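Local coordinates for 1-deoxy-D-xylulose 5-phosphate reductoisomerase (Zymomonas mobilis, PDB 1R0K), which catalyses the NADPH-dependent rearrangement and reduction of 1-deoxy-D-xylulose 5-phosphate to 2-C-methyl-D-erythritol 4-phosphate in isoprenoid biosynthesis, using a divalent metal ion, at residues Ile349-Tyr357 and Ala375-Leu386. Numbering follows the deposited sequence.
Sequences IVEKTLDHY and ARIQAAALMESL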
loop_
_atom_site.group_PDB
_atom_site.type_symbol
_atom_site.label_atom_id
_atom_site.label_comp_id
_atom_site.label_asym_id
_atom_site.label_seq_id
_atom_site.Cartn_x
_atom_site.Cartn_y
_atom_site.Cartn_z
ATOM N N ILE B 349 33.139 -15.925 10.568
ATOM C CA ILE B 349 34.085 -15.960 9.461
ATOM C C ILE B 349 33.840 -14.752 8.567
ATOM O O ILE B 349 34.785 -14.112 8.099
ATOM C CB ILE B 349 33.929 -17.248 8.614
ATOM C CG1 ILE B 349 34.318 -18.480 9.443
ATOM C CG2 ILE B 349 34.786 -17.158 7.359
ATOM C CD1 ILE B 349 35.739 -18.479 9.937
ATOM N N VAL B 350 32.570 -14.433 8.331
ATOM C CA VAL B 350 32.249 -13.289 7.485
ATOM C C VAL B 350 32.813 -12.021 8.116
ATOM O O VAL B 350 33.456 -11.218 7.439
ATOM C CB VAL B 350 30.720 -13.144 7.280
ATOM C CG1 VAL B 350 30.408 -11.846 6.548
ATOM C CG2 VAL B 350 30.199 -14.328 6.467
ATOM N N GLU B 351 32.590 -11.856 9.415
ATOM C CA GLU B 351 33.082 -10.683 10.132
ATOM C C GLU B 351 34.604 -10.569 10.036
ATOM O O GLU B 351 35.137 -9.498 9.729
ATOM C CB GLU B 351 32.677 -10.755 11.605
ATOM C CG GLU B 351 32.787 -9.425 12.333
ATOM C CD GLU B 351 32.615 -9.560 13.835
ATOM O OE1 GLU B 351 31.802 -10.403 14.271
ATOM O OE2 GLU B 351 33.284 -8.814 14.581
ATOM N N LYS B 352 35.299 -11.669 10.317
ATOM C CA LYS B 352 36.760 -11.689 10.263
ATOM C C LYS B 352 37.269 -11.302 8.881
ATOM O O LYS B 352 38.210 -10.518 8.753
ATOM C CB LYS B 352 37.296 -13.074 10.632
ATOM C CG LYS B 352 37.196 -13.410 12.112
ATOM C CD LYS B 352 37.751 -14.799 12.398
ATOM C CE LYS B 352 37.683 -15.146 13.877
ATOM N NZ LYS B 352 38.494 -14.212 14.714
ATOM N N THR B 353 36.646 -11.858 7.846
ATOM C CA THR B 353 37.047 -11.552 6.478
ATOM C C THR B 353 36.852 -10.058 6.190
ATOM O O THR B 353 37.722 -9.416 5.606
ATOM C CB THR B 353 36.237 -12.386 5.463
ATOM O OG1 THR B 353 36.338 -13.772 5.807
ATOM C CG2 THR B 353 36.780 -12.188 4.048
ATOM N N LEU B 354 35.721 -9.508 6.616
ATOM C CA LEU B 354 35.434 -8.094 6.398
ATOM C C LEU B 354 36.471 -7.192 7.052
ATOM O O LEU B 354 36.731 -6.089 6.566
ATOM C CB LEU B 354 34.048 -7.735 6.936
ATOM C CG LEU B 354 32.845 -8.140 6.080
ATOM C CD1 LEU B 354 31.564 -7.915 6.864
ATOM C CD2 LEU B 354 32.838 -7.325 4.787
ATOM N N ASP B 355 37.059 -7.650 8.153
ATOM C CA ASP B 355 38.070 -6.855 8.837
ATOM C C ASP B 355 39.449 -7.004 8.205
ATOM O O ASP B 355 40.207 -6.041 8.125
ATOM C CB ASP B 355 38.170 -7.244 10.316
ATOM C CG ASP B 355 36.941 -6.853 11.111
ATOM O OD1 ASP B 355 36.369 -5.777 10.842
ATOM O OD2 ASP B 355 36.559 -7.617 12.021
ATOM N N HIS B 356 39.761 -8.208 7.741
ATOM C CA HIS B 356 41.070 -8.500 7.162
ATOM C C HIS B 356 41.279 -8.096 5.700
ATOM O O HIS B 356 42.375 -7.678 5.321
ATOM C CB HIS B 356 41.361 -9.997 7.333
ATOM C CG HIS B 356 42.744 -10.403 6.927
ATOM N ND1 HIS B 356 43.160 -10.426 5.612
ATOM C CD2 HIS B 356 43.802 -10.816 7.664
ATOM C CE1 HIS B 356 44.415 -10.835 5.558
ATOM N NE2 HIS B 356 44.829 -11.077 6.789
ATOM N N TYR B 357 40.240 -8.220 4.881
ATOM C CA TYR B 357 40.350 -7.889 3.466
ATOM C C TYR B 357 39.496 -6.677 3.118
ATOM O O TYR B 357 38.271 -6.751 3.086
ATOM C CB TYR B 357 39.931 -9.093 2.618
ATOM C CG TYR B 357 39.996 -8.848 1.128
ATOM C CD1 TYR B 357 41.177 -8.419 0.521
ATOM C CD2 TYR B 357 38.875 -9.048 0.322
ATOM C CE1 TYR B 357 41.235 -8.190 -0.858
ATOM C CE2 TYR B 357 38.926 -8.830 -1.051
ATOM C CZ TYR B 357 40.107 -8.402 -1.633
ATOM O OH TYR B 357 40.156 -8.199 -2.992
ATOM N N ALA B 375 38.153 -12.450 -1.775
ATOM C CA ALA B 375 37.402 -12.580 -0.526
ATOM C C ALA B 375 37.187 -14.054 -0.195
ATOM O O ALA B 375 37.316 -14.464 0.958
ATOM C CB ALA B 375 36.060 -11.867 -0.640
ATOM N N ARG B 376 36.848 -14.845 -1.212
ATOM C CA ARG B 376 36.632 -16.280 -1.048
ATOM C C ARG B 376 37.890 -16.975 -0.534
ATOM O O ARG B 376 37.828 -17.832 0.347
ATOM C CB ARG B 376 36.226 -16.914 -2.383
ATOM C CG ARG B 376 34.776 -16.691 -2.775
ATOM C CD ARG B 376 34.527 -17.056 -4.235
ATOM N NE ARG B 376 33.103 -17.031 -4.555
ATOM C CZ ARG B 376 32.260 -18.026 -4.285
ATOM N NH1 ARG B 376 32.703 -19.135 -3.700
ATOM N NH2 ARG B 376 30.971 -17.908 -4.578
ATOM N N ILE B 377 39.034 -16.616 -1.101
ATOM C CA ILE B 377 40.293 -17.217 -0.690
ATOM C C ILE B 377 40.656 -16.811 0.740
ATOM O O ILE B 377 41.088 -17.641 1.535
ATOM C CB ILE B 377 41.420 -16.815 -1.660
ATOM C CG1 ILE B 377 41.177 -17.483 -3.016
ATOM C CG2 ILE B 377 42.777 -17.212 -1.092
ATOM C CD1 ILE B 377 42.152 -17.069 -4.089
ATOM N N GLN B 378 40.471 -15.536 1.063
ATOM C CA GLN B 378 40.771 -15.024 2.402
ATOM C C GLN B 378 39.850 -15.643 3.457
ATOM O O GLN B 378 40.287 -15.985 4.559
ATOM C CB GLN B 378 40.613 -13.507 2.419
ATOM C CG GLN B 378 41.548 -12.786 1.475
ATOM C CD GLN B 378 42.860 -12.446 2.128
ATOM O OE1 GLN B 378 43.540 -13.317 2.684
ATOM N NE2 GLN B 378 43.231 -11.169 2.075
ATOM N N ALA B 379 38.571 -15.773 3.118
ATOM C CA ALA B 379 37.601 -16.356 4.033
ATOM C C ALA B 379 37.982 -17.804 4.322
ATOM O O ALA B 379 37.975 -18.238 5.478
ATOM C CB ALA B 379 36.195 -16.288 3.425
ATOM N N ALA B 380 38.314 -18.545 3.268
ATOM C CA ALA B 380 38.698 -19.946 3.406
ATOM C C ALA B 380 39.912 -20.082 4.318
ATOM O O ALA B 380 39.968 -20.983 5.159
ATOM C CB ALA B 380 39.005 -20.549 2.037
ATOM N N ALA B 381 40.881 -19.185 4.146
ATOM C CA ALA B 381 42.093 -19.206 4.956
ATOM C C ALA B 381 41.728 -18.985 6.416
ATOM O O ALA B 381 42.253 -19.660 7.298
ATOM C CB ALA B 381 43.059 -18.125 4.490
ATOM N N LEU B 382 40.826 -18.038 6.661
ATOM C CA LEU B 382 40.377 -17.723 8.015
ATOM C C LEU B 382 39.535 -18.857 8.597
ATOM O O LEU B 382 39.647 -19.188 9.778
ATOM C CB LEU B 382 39.558 -16.430 8.007
ATOM C CG LEU B 382 40.332 -15.151 7.672
ATOM C CD1 LEU B 382 39.371 -14.025 7.326
ATOM C CD2 LEU B 382 41.210 -14.769 8.858
ATOM N N MET B 383 38.695 -19.445 7.750
ATOM C CA MET B 383 37.813 -20.537 8.145
ATOM C C MET B 383 38.598 -21.746 8.651
ATOM O O MET B 383 38.178 -22.414 9.598
ATOM C CB MET B 383 36.920 -20.922 6.955
ATOM C CG MET B 383 35.931 -22.048 7.210
ATOM S SD MET B 383 36.662 -23.687 6.961
ATOM C CE MET B 383 36.414 -23.911 5.191
ATOM N N GLU B 384 39.744 -22.016 8.031
ATOM C CA GLU B 384 40.576 -23.145 8.437
ATOM C C GLU B 384 41.437 -22.815 9.649
ATOM O O GLU B 384 41.720 -23.687 10.470
ATOM C CB GLU B 384 41.465 -23.592 7.278
ATOM C CG GLU B 384 40.713 -24.324 6.182
ATOM C CD GLU B 384 41.622 -24.791 5.067
ATOM O OE1 GLU B 384 42.627 -25.471 5.365
ATOM O OE2 GLU B 384 41.326 -24.483 3.891
ATOM N N SER B 385 41.860 -21.559 9.751
ATOM C CA SER B 385 42.673 -21.117 10.877
ATOM C C SER B 385 41.867 -21.257 12.159
ATOM O O SER B 385 42.418 -21.488 13.235
ATOM C CB SER B 385 43.084 -19.656 10.697
ATOM O OG SER B 385 43.751 -19.178 11.851
ATOM N N LEU B 386 40.553 -21.097 12.022
ATOM C CA LEU B 386 39.619 -21.198 13.138
ATOM C C LEU B 386 39.405 -22.655 13.532
ATOM O O LEU B 386 38.435 -23.259 13.018
ATOM C CB LEU B 386 38.281 -20.551 12.760
ATOM C CG LEU B 386 37.103 -20.688 13.729
ATOM C CD1 LEU B 386 36.443 -19.335 13.913
ATOM C CD2 LEU B 386 36.100 -21.702 13.191
#
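T353 enters helix 375-385 as a knob, its side chain seated in the hole formed by A375, Q378, A379 and L382. With chi1 at -53°, OG1 sits beside the backbone N and CG2 anti to it, which turns CG2 toward the A375 carbonyl and leaves T353 OG1 3.5 Å from A379 CB. T353 OG1 also donates to I349 O at 2.8 Å, one turn back, meeting that oxygen from above the carbonyl plane while T353 N arrives from the opposite face. An alanine here would remove both branches, and would probably leave the hole between A379 and L382 partly unfilled and I349 O with its backbone donor alone.

Apolar packing continues toward the C-terminus of the chain. L382 runs its CD1 against the turn of K352 and T353, closing to 3.5 Å from T353 CA, a tight fit. I349 reaches across with CD1, which presses on M383 CA at 3.4 Å and meets L386 CD1 beyond; its CG2 faces A379. The segments lie on consecutive helices, 345-356 and the C-terminal 365-385, whose local axes cross at 123° and approach to 9.2 Å in the four-helix bundle known for the DXR family, with helices 307-317 and 321-337 as the other two. Helix 321-337 backs both, touching V350 through M325 and A375 through A327.

Polar and aromatic groups gather at the other end, around Q378. The Q378 chain bends at chi2 (-89°), which stands its amide nearly perpendicular to the H356 imidazole, with Q378 NE2 near the ring plane, 3.6 Å from H356 ND1; no hydrogen bond forms, and ND1 is buried without a partner. Y357, just past the helix, approaches the same NE2 obliquely with its ring, and Y357 CD2 lies 4.1 Å from A375 CB.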